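Local coordinates for Dye type peroxidase A (Streptomyces lividans 1326, PDB 6GZW), which is a haem-containing dye-decolourising peroxidase that probably uses hydrogen peroxide to oxidise dyes and related substrates, at residues V279-I282 with N283-A286; D328-R331 with G332-V336. All coordinates share one frame; numbering follows the deposited sequence.

Contact 1 (V279-I282 with N283-A286); sequences VVPI and NAHA. With HEM (protoporphyrin IX containing Fe), chain C.
Pro-281 and Ala-284 close a type I beta turn that leads into the proximal-histidine helix of the haem site. The evidence is the hydrogen bond from Ala-284 N to Pro-281 O, 3.1 Å long with an N-H...O angle of 162°. Beside it, two apolar groups converge on one methyl: Ala-284 CB lies 4.0 Å from Pro-281 CD and 4.0 Å from Val-280 CG1, the branch that chi1 of 176° sets anti to its backbone N. At the third position of the turn, Asn-283 curls its amide back, bringing OD1 within 3.7 Å of Pro-281 CB. Ala-284 is also the N-cap of helix 285-288, whose first residue, His-285, ligates the haem iron through NE2 at 2.1 Å. Water 1 occupies the sixth position, its O 2.0 Å from the iron and nearly opposite NE2 (about 174°). The imidazole stands over the NA-Fe-NC line, with CD2 3.0 Å from haem NA and CE1 3.2 Å from haem NC. Further out, Arg-287 ties down the turn, NE hydrogen-bonding to Pro-281 O and NH2 to Val-280 O. From behind, the ring's rotation is likely to be limited by a hydrogen bond between His-285 ND1 and Asp-344 OD2.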
ATOM      1  N   VAL A 279     -35.091   6.862 -15.204  1.00 17.36           N
ATOM      2  CA  VAL A 279     -33.970   7.752 -14.853  1.00 16.54           C
ATOM      3  C   VAL A 279     -32.813   6.923 -14.254  1.00 16.30           C
ATOM      4  O   VAL A 279     -31.650   7.160 -14.592  1.00 16.71           O
ATOM      5  CB  VAL A 279     -34.410   8.889 -13.905  1.00 17.14           C
ATOM      6  CG1 VAL A 279     -33.227   9.739 -13.465  1.00 17.36           C
ATOM      7  CG2 VAL A 279     -35.450   9.789 -14.590  1.00 17.81           C
ATOM      8  N   VAL A 280     -33.139   5.957 -13.390  1.00 15.64           N
ATOM      9  CA  VAL A 280     -32.138   4.981 -12.916  1.00 14.16           C
ATOM     10  C   VAL A 280     -32.265   3.784 -13.843  1.00 13.69           C
ATOM     11  O   VAL A 280     -33.295   3.104 -13.813  1.00 13.12           O
ATOM     12  CB  VAL A 280     -32.383   4.548 -11.471  1.00 14.32           C
ATOM     13  CG1 VAL A 280     -31.393   3.466 -11.074  1.00 14.03           C
ATOM     14  CG2 VAL A 280     -32.250   5.728 -10.530  1.00 14.38           C
ATOM     15  N   PRO A 281     -31.266   3.519 -14.705  1.00 13.58           N
ATOM     16  CA  PRO A 281     -31.472   2.463 -15.696  1.00 13.67           C
ATOM     17  C   PRO A 281     -31.861   1.102 -15.127  1.00 14.27           C
ATOM     18  O   PRO A 281     -31.541   0.788 -13.982  1.00 14.00           O
ATOM     19  CB  PRO A 281     -30.142   2.398 -16.441  1.00 13.96           C
ATOM     20  CG  PRO A 281     -29.595   3.778 -16.307  1.00 13.59           C
ATOM     21  CD  PRO A 281     -30.007   4.243 -14.941  1.00 13.62           C
ATOM     22  N   ILE A 282     -32.584   0.324 -15.929  1.00 15.35           N
ATOM     23  CA  ILE A 282     -33.071  -1.008 -15.534  1.00 15.99           C
ATOM     24  C   ILE A 282     -31.971  -1.982 -15.123  1.00 15.42           C
ATOM     25  O   ILE A 282     -32.208  -2.888 -14.334  1.00 15.57           O
ATOM     26  CB  ILE A 282     -33.938  -1.633 -16.675  1.00 17.97           C
ATOM     27  CG1 ILE A 282     -34.785  -2.810 -16.166  1.00 19.82           C
ATOM     28  CG2 ILE A 282     -33.087  -2.061 -17.877  1.00 17.66           C
ATOM     29  CD1 ILE A 282     -35.881  -2.402 -15.228  1.00 21.09           C
ATOM     30  N   ASN A 283     -30.780  -1.808 -15.703  1.00 13.85           N
ATOM     31  CA  ASN A 283     -29.626  -2.671 -15.412  1.00 14.37           C
ATOM     32  C   ASN A 283     -28.563  -1.937 -14.596  1.00 13.62           C
ATOM     33  O   ASN A 283     -27.422  -2.407 -14.556  1.00 14.37           O
ATOM     34  CB  ASN A 283     -29.010  -3.222 -16.703  1.00 15.02           C
ATOM     35  CG  ASN A 283     -28.489  -2.124 -17.643  1.00 15.81           C
ATOM     36  OD1 ASN A 283     -28.751  -0.935 -17.450  1.00 16.61           O
ATOM     37  ND2 ASN A 283     -27.717  -2.529 -18.657  1.00 18.36           N
ATOM     38  N   ALA A 284     -28.913  -0.818 -13.951  1.00 12.67           N
ATOM     39  CA  ALA A 284     -27.940  -0.071 -13.134  1.00 12.37           C
ATOM     40  C   ALA A 284     -27.553  -0.895 -11.916  1.00 11.91           C
ATOM     41  O   ALA A 284     -28.400  -1.436 -11.231  1.00 12.98           O
ATOM     42  CB  ALA A 284     -28.505   1.258 -12.688  1.00 12.81           C
ATOM     43  N   HIS A 285     -26.262  -0.930 -11.603  1.00 11.57           N
ATOM     44  CA  HIS A 285     -25.747  -1.715 -10.466  1.00 11.52           C
ATOM     45  C   HIS A 285     -26.439  -1.414  -9.133  1.00 11.52           C
ATOM     46  O   HIS A 285     -26.822  -2.330  -8.395  1.00 11.26           O
ATOM     47  CB  HIS A 285     -24.252  -1.433 -10.361  1.00 10.88           C
ATOM     48  CG  HIS A 285     -23.568  -2.222  -9.303  1.00 11.25           C
ATOM     49  ND1 HIS A 285     -23.206  -3.539  -9.478  1.00 10.44           N
ATOM     50  CD2 HIS A 285     -23.196  -1.875  -8.056  1.00 11.21           C
ATOM     51  CE1 HIS A 285     -22.614  -3.970  -8.372  1.00 10.39           C
ATOM     52  NE2 HIS A 285     -22.602  -2.974  -7.494  1.00 10.66           N
ATOM     53  N   ALA A 286     -26.589  -0.138  -8.830  1.00 12.70           N
ATOM     54  CA  ALA A 286     -27.213   0.284  -7.567  1.00 12.91           C
ATOM     55  C   ALA A 286     -28.744   0.166  -7.555  1.00 13.39           C
ATOM     56  O   ALA A 286     -29.377   0.409  -6.499  1.00 13.75           O
ATOM     57  CB  ALA A 286     -26.754   1.684  -7.152  1.00 12.85           C
TER
HETATM   58  CHA HEM C 501     -23.681  -0.747  -4.233  1.00 10.16           C
HETATM   59  CHB HEM C 501     -19.685  -0.381  -6.941  1.00 10.00           C
HETATM   60  CHC HEM C 501     -19.321  -5.225  -6.941  1.00 10.15           C
HETATM   61  CHD HEM C 501     -23.292  -5.569  -4.246  1.00 10.57           C
HETATM   62  C1A HEM C 501     -22.640  -0.230  -4.961  1.00 10.27           C
HETATM   63  C2A HEM C 501     -22.459   1.157  -5.239  1.00 10.63           C
HETATM   64  C3A HEM C 501     -21.340   1.244  -6.001  1.00 10.79           C
HETATM   65  C4A HEM C 501     -20.832  -0.082  -6.201  1.00 10.25           C
HETATM   66  CMA HEM C 501     -20.683   2.491  -6.541  1.00 11.03           C
HETATM   67  CAA HEM C 501     -23.343   2.314  -4.794  1.00 11.27           C
HETATM   68  CBA HEM C 501     -23.005   2.972  -3.465  1.00 11.81           C
HETATM   69  CGA HEM C 501     -23.277   2.061  -2.315  1.00 12.79           C
HETATM   70  O1A HEM C 501     -24.426   1.928  -1.813  1.00 12.80           O
HETATM   71  O2A HEM C 501     -22.332   1.373  -1.833  1.00 12.77           O
HETATM   72  C1B HEM C 501     -19.221  -1.691  -7.157  1.00 10.07           C
HETATM   73  C2B HEM C 501     -18.020  -2.011  -7.856  1.00  9.79           C
HETATM   74  C3B HEM C 501     -17.889  -3.364  -7.882  1.00  9.85           C
HETATM   75  C4B HEM C 501     -19.076  -3.888  -7.139  1.00 10.15           C
HETATM   76  CMB HEM C 501     -17.096  -1.021  -8.497  1.00  9.86           C
HETATM   77  CAB HEM C 501     -16.786  -4.200  -8.401  1.00  9.86           C
HETATM   78  CBB HEM C 501     -15.534  -3.791  -8.520  1.00  9.80           C
HETATM   79  C1C HEM C 501     -20.389  -5.757  -6.254  1.00 10.56           C
HETATM   80  C2C HEM C 501     -20.618  -7.145  -6.066  1.00 10.98           C
HETATM   81  C3C HEM C 501     -21.770  -7.243  -5.306  1.00 11.29           C
HETATM   82  C4C HEM C 501     -22.205  -5.901  -5.010  1.00 10.58           C
HETATM   83  CMC HEM C 501     -19.816  -8.289  -6.605  1.00 11.26           C
HETATM   84  CAC HEM C 501     -22.518  -8.443  -4.860  1.00 10.81           C
HETATM   85  CBC HEM C 501     -22.503  -9.667  -5.410  1.00 11.13           C
HETATM   86  C1D HEM C 501     -23.645  -4.236  -3.999  1.00 10.03           C
HETATM   87  C2D HEM C 501     -24.784  -3.935  -3.112  1.00 10.20           C
HETATM   88  C3D HEM C 501     -24.905  -2.594  -3.102  1.00 10.17           C
HETATM   89  C4D HEM C 501     -23.819  -2.095  -3.995  1.00 10.06           C
HETATM   90  CMD HEM C 501     -25.633  -4.933  -2.328  1.00  9.84           C
HETATM   91  CAD HEM C 501     -25.948  -1.801  -2.332  1.00 10.17           C
HETATM   92  CBD HEM C 501     -27.278  -1.702  -3.088  1.00 10.24           C
HETATM   93  CGD HEM C 501     -28.297  -0.977  -2.265  1.00 10.87           C
HETATM   94  O1D HEM C 501     -28.476   0.265  -2.415  1.00 11.87           O
HETATM   95  O2D HEM C 501     -28.947  -1.615  -1.412  1.00 10.60           O
HETATM   96  NA  HEM C 501     -21.697  -0.991  -5.636  1.00 10.72           N
HETATM   97  NB  HEM C 501     -19.813  -2.831  -6.781  1.00 10.02           N
HETATM   98  NC  HEM C 501     -21.371  -5.026  -5.673  1.00 10.65           N
HETATM   99  ND  HEM C 501     -23.154  -3.127  -4.579  1.00 10.32           N
HETATM  100 FE   HEM C 501     -21.561  -2.981  -5.667  1.00 10.78          FE
HETATM  101  O   HOH W   1     -20.410  -2.968  -4.052  1.00 14.68           O

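Contact 2 (D328-R331 with G332-V336). With HEM (protoporphyrin IX containing Fe), chain C.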
ATOM      1  N   ASP A 328     -25.774 -16.042   5.656  1.00 15.20           N
ATOM      2  CA  ASP A 328     -25.902 -17.172   4.744  1.00 15.30           C
ATOM      3  C   ASP A 328     -25.609 -16.705   3.305  1.00 15.28           C
ATOM      4  O   ASP A 328     -26.369 -15.892   2.790  1.00 14.63           O
ATOM      5  CB  ASP A 328     -27.352 -17.718   4.845  1.00 15.89           C
ATOM      6  CG  ASP A 328     -27.661 -18.799   3.840  1.00 16.62           C
ATOM      7  OD1 ASP A 328     -26.771 -19.280   3.110  1.00 16.87           O
ATOM      8  OD2 ASP A 328     -28.862 -19.218   3.770  1.00 18.24           O
ATOM      9  N   PRO A 329     -24.553 -17.237   2.638  1.00 14.92           N
ATOM     10  CA  PRO A 329     -24.288 -16.754   1.253  1.00 15.59           C
ATOM     11  C   PRO A 329     -25.456 -16.898   0.271  1.00 16.06           C
ATOM     12  O   PRO A 329     -25.608 -16.087  -0.651  1.00 14.87           O
ATOM     13  CB  PRO A 329     -23.100 -17.613   0.798  1.00 15.45           C
ATOM     14  CG  PRO A 329     -22.431 -18.018   2.054  1.00 15.60           C
ATOM     15  CD  PRO A 329     -23.515 -18.199   3.079  1.00 15.29           C
ATOM     16  N   LEU A 330     -26.286 -17.927   0.476  1.00 16.12           N
ATOM     17  CA  LEU A 330     -27.473 -18.094  -0.353  1.00 16.84           C
ATOM     18  C   LEU A 330     -28.563 -17.024  -0.127  1.00 17.30           C
ATOM     19  O   LEU A 330     -29.512 -16.970  -0.921  1.00 17.50           O
ATOM     20  CB  LEU A 330     -28.037 -19.500  -0.161  1.00 17.48           C
ATOM     21  CG  LEU A 330     -27.155 -20.685  -0.543  1.00 18.49           C
ATOM     22  CD1 LEU A 330     -27.973 -21.979  -0.483  1.00 19.17           C
ATOM     23  CD2 LEU A 330     -26.506 -20.556  -1.916  1.00 18.74           C
ATOM     24  N   ARG A 331     -28.467 -16.224   0.938  1.00 17.54           N
ATOM     25  CA  ARG A 331     -29.307 -15.033   1.132  1.00 18.91           C
ATOM     26  C   ARG A 331     -28.511 -13.721   1.070  1.00 17.43           C
ATOM     27  O   ARG A 331     -28.918 -12.714   1.658  1.00 16.32           O
ATOM     28  CB  ARG A 331     -30.048 -15.109   2.481  1.00 22.09           C
ATOM     29  CG  ARG A 331     -30.960 -16.326   2.611  1.00 26.43           C
ATOM     30  CD  ARG A 331     -32.006 -16.188   3.722  1.00 30.03           C
ATOM     31  NE  ARG A 331     -31.475 -16.088   5.085  0.50 29.28           N
ATOM     32  CZ  ARG A 331     -30.984 -17.094   5.823  0.50 29.54           C
ATOM     33  NH1 ARG A 331     -30.875 -18.340   5.355  0.50 28.35           N
ATOM     34  NH2 ARG A 331     -30.564 -16.831   7.061  0.50 28.47           N
ATOM     35  N   GLY A 332     -27.376 -13.737   0.366  1.00 15.35           N
ATOM     36  CA  GLY A 332     -26.535 -12.538   0.248  1.00 14.07           C
ATOM     37  C   GLY A 332     -25.831 -12.553  -1.086  1.00 13.49           C
ATOM     38  O   GLY A 332     -26.448 -12.405  -2.133  1.00 13.60           O
ATOM     39  N   PHE A 333     -24.517 -12.768  -1.050  1.00 12.68           N
ATOM     40  CA  PHE A 333     -23.685 -12.752  -2.257  1.00 13.10           C
ATOM     41  C   PHE A 333     -24.218 -13.572  -3.420  1.00 13.43           C
ATOM     42  O   PHE A 333     -24.270 -13.081  -4.548  1.00 13.91           O
ATOM     43  CB  PHE A 333     -22.255 -13.195  -1.937  1.00 12.30           C
ATOM     44  CG  PHE A 333     -21.358 -13.250  -3.148  1.00 11.39           C
ATOM     45  CD1 PHE A 333     -20.762 -12.087  -3.610  1.00 12.16           C
ATOM     46  CD2 PHE A 333     -21.152 -14.419  -3.853  1.00 11.27           C
ATOM     47  CE1 PHE A 333     -19.947 -12.121  -4.744  1.00 11.28           C
ATOM     48  CE2 PHE A 333     -20.374 -14.457  -5.000  1.00 11.12           C
ATOM     49  CZ  PHE A 333     -19.758 -13.300  -5.440  1.00 11.18           C
ATOM     50  N   VAL A 334     -24.644 -14.813  -3.148  1.00 14.07           N
ATOM     51  CA  VAL A 334     -24.907 -15.755  -4.230  1.00 15.16           C
ATOM     52  C   VAL A 334     -26.057 -15.297  -5.158  1.00 14.62           C
ATOM     53  O   VAL A 334     -25.844 -15.154  -6.351  1.00 14.85           O
ATOM     54  CB  VAL A 334     -25.074 -17.193  -3.714  1.00 15.55           C
ATOM     55  CG1 VAL A 334     -25.511 -18.132  -4.844  1.00 16.05           C
ATOM     56  CG2 VAL A 334     -23.751 -17.659  -3.131  1.00 15.63           C
ATOM     57  N   PRO A 335     -27.250 -15.056  -4.601  1.00 15.52           N
ATOM     58  CA  PRO A 335     -28.350 -14.613  -5.496  1.00 15.72           C
ATOM     59  C   PRO A 335     -28.127 -13.258  -6.165  1.00 14.92           C
ATOM     60  O   PRO A 335     -28.539 -13.066  -7.304  1.00 16.32           O
ATOM     61  CB  PRO A 335     -29.579 -14.599  -4.577  1.00 15.55           C
ATOM     62  CG  PRO A 335     -29.033 -14.531  -3.189  1.00 15.90           C
ATOM     63  CD  PRO A 335     -27.713 -15.261  -3.223  1.00 15.81           C
ATOM     64  N   VAL A 336     -27.426 -12.346  -5.501  1.00 15.76           N
ATOM     65  CA  VAL A 336     -27.145 -11.045  -6.084  1.00 14.73           C
ATOM     66  C   VAL A 336     -26.162 -11.249  -7.236  1.00 13.76           C
ATOM     67  O   VAL A 336     -26.391 -10.749  -8.335  1.00 14.27           O
ATOM     68  CB  VAL A 336     -26.632 -10.037  -5.041  1.00 14.88           C
ATOM     69  CG1 VAL A 336     -26.241  -8.731  -5.708  1.00 14.30           C
ATOM     70  CG2 VAL A 336     -27.689  -9.795  -3.962  1.00 14.44           C
TER
HETATM   71  CHA HEM C 501     -23.681  -0.747  -4.233  1.00 10.16           C
HETATM   72  CHB HEM C 501     -19.685  -0.381  -6.941  1.00 10.00           C
HETATM   73  CHC HEM C 501     -19.321  -5.225  -6.941  1.00 10.15           C
HETATM   74  CHD HEM C 501     -23.292  -5.569  -4.246  1.00 10.57           C
HETATM   75  C1A HEM C 501     -22.640  -0.230  -4.961  1.00 10.27           C
HETATM   76  C2A HEM C 501     -22.459   1.157  -5.239  1.00 10.63           C
HETATM   77  C3A HEM C 501     -21.340   1.244  -6.001  1.00 10.79           C
HETATM   78  C4A HEM C 501     -20.832  -0.082  -6.201  1.00 10.25           C
HETATM   79  CMA HEM C 501     -20.683   2.491  -6.541  1.00 11.03           C
HETATM   80  CAA HEM C 501     -23.343   2.314  -4.794  1.00 11.27           C
HETATM   81  CBA HEM C 501     -23.005   2.972  -3.465  1.00 11.81           C
HETATM   82  CGA HEM C 501     -23.277   2.061  -2.315  1.00 12.79           C
HETATM   83  O1A HEM C 501     -24.426   1.928  -1.813  1.00 12.80           O
HETATM   84  O2A HEM C 501     -22.332   1.373  -1.833  1.00 12.77           O
HETATM   85  C1B HEM C 501     -19.221  -1.691  -7.157  1.00 10.07           C
HETATM   86  C2B HEM C 501     -18.020  -2.011  -7.856  1.00  9.79           C
HETATM   87  C3B HEM C 501     -17.889  -3.364  -7.882  1.00  9.85           C
HETATM   88  C4B HEM C 501     -19.076  -3.888  -7.139  1.00 10.15           C
HETATM   89  CMB HEM C 501     -17.096  -1.021  -8.497  1.00  9.86           C
HETATM   90  CAB HEM C 501     -16.786  -4.200  -8.401  1.00  9.86           C
HETATM   91  CBB HEM C 501     -15.534  -3.791  -8.520  1.00  9.80           C
HETATM   92  C1C HEM C 501     -20.389  -5.757  -6.254  1.00 10.56           C
HETATM   93  C2C HEM C 501     -20.618  -7.145  -6.066  1.00 10.98           C
HETATM   94  C3C HEM C 501     -21.770  -7.243  -5.306  1.00 11.29           C
HETATM   95  C4C HEM C 501     -22.205  -5.901  -5.010  1.00 10.58           C
HETATM   96  CMC HEM C 501     -19.816  -8.289  -6.605  1.00 11.26           C
HETATM   97  CAC HEM C 501     -22.518  -8.443  -4.860  1.00 10.81           C
HETATM   98  CBC HEM C 501     -22.503  -9.667  -5.410  1.00 11.13           C
HETATM   99  C1D HEM C 501     -23.645  -4.236  -3.999  1.00 10.03           C
HETATM  100  C2D HEM C 501     -24.784  -3.935  -3.112  1.00 10.20           C
HETATM  101  C3D HEM C 501     -24.905  -2.594  -3.102  1.00 10.17           C
HETATM  102  C4D HEM C 501     -23.819  -2.095  -3.995  1.00 10.06           C
HETATM  103  CMD HEM C 501     -25.633  -4.933  -2.328  1.00  9.84           C
HETATM  104  CAD HEM C 501     -25.948  -1.801  -2.332  1.00 10.17           C
HETATM  105  CBD HEM C 501     -27.278  -1.702  -3.088  1.00 10.24           C
HETATM  106  CGD HEM C 501     -28.297  -0.977  -2.265  1.00 10.87           C
HETATM  107  O1D HEM C 501     -28.476   0.265  -2.415  1.00 11.87           O
HETATM  108  O2D HEM C 501     -28.947  -1.615  -1.412  1.00 10.60           O
HETATM  109  NA  HEM C 501     -21.697  -0.991  -5.636  1.00 10.72           N
HETATM  110  NB  HEM C 501     -19.813  -2.831  -6.781  1.00 10.02           N
HETATM  111  NC  HEM C 501     -21.371  -5.026  -5.673  1.00 10.65           N
HETATM  112  ND  HEM C 501     -23.154  -3.127  -4.579  1.00 10.32           N
HETATM  113 FE   HEM C 501     -21.561  -2.981  -5.667  1.00 10.78          FE
HETATM  114  O   HOH W   1     -20.410  -2.968  -4.052  1.00 14.68           O
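Pro-329 O is gripped by two backbone donors from opposite faces of its carbonyl plane. Gly-332 N, 3.1 Å from Pro-329 O, stands well above that plane; Val-334 N, 3.0 Å from the same oxygen, is tilted from it by only 26°. Pro-335 also meets it: CD touches Pro-329 O, and CG lies 3.4 Å from Leu-330 O. Were Pro-335 an alanine, the loss of CG and CD would probably open a gap against both oxygens and free the backbone rotation the ring restrains. Leu-330 and Val-334 run side by side, Leu-330 CD2 3.9 Å from Val-334 CG1. Asp-328 OD1 accepts from Leu-330 N at 3.0 Å in an Asx turn, and Asp-328 OD2 forms a 2.7 Å salt bridge with Arg-331 NH1. The bend at chi3 (-64°) brings the Arg-331 guanidinium alongside Asp-328, one face meeting CB near the rim. Beyond Gly-332 the helix turns apolar groups to one haem vinyl: Phe-333 CD1 is 3.5 Å from haem CBC and Val-336 CG1 3.8 Å from haem CAC. This is a helix N-terminus, glycine at the N-cap position, with Pro-329 O and Gln-326 OE1 taking its first N-H groups; it forms part of the Dyp-type haem pocket wall.

How the contacts relate
Following the chain, 279-286 comes first and 328-336 second; each is one continuous stretch closing a short local turn, and the two follow in series without nesting or crossing. Contact 1 ends the loop after helix 238-245 and starts helix 285-288. Strands 300-310 and 316-326 come next, before contact 2 joins the latter to helix 333-343. Their centres are 20 Å apart and their nearest atoms about 7 Å, without touching; the haem bridges them, ligated at its iron by one and packed at a vinyl group by the other. A backbone hydrogen bond between Asn-283 and Ala-345 links contact 1 to the loop past the far end of helix 333-343, which contact 2 starts.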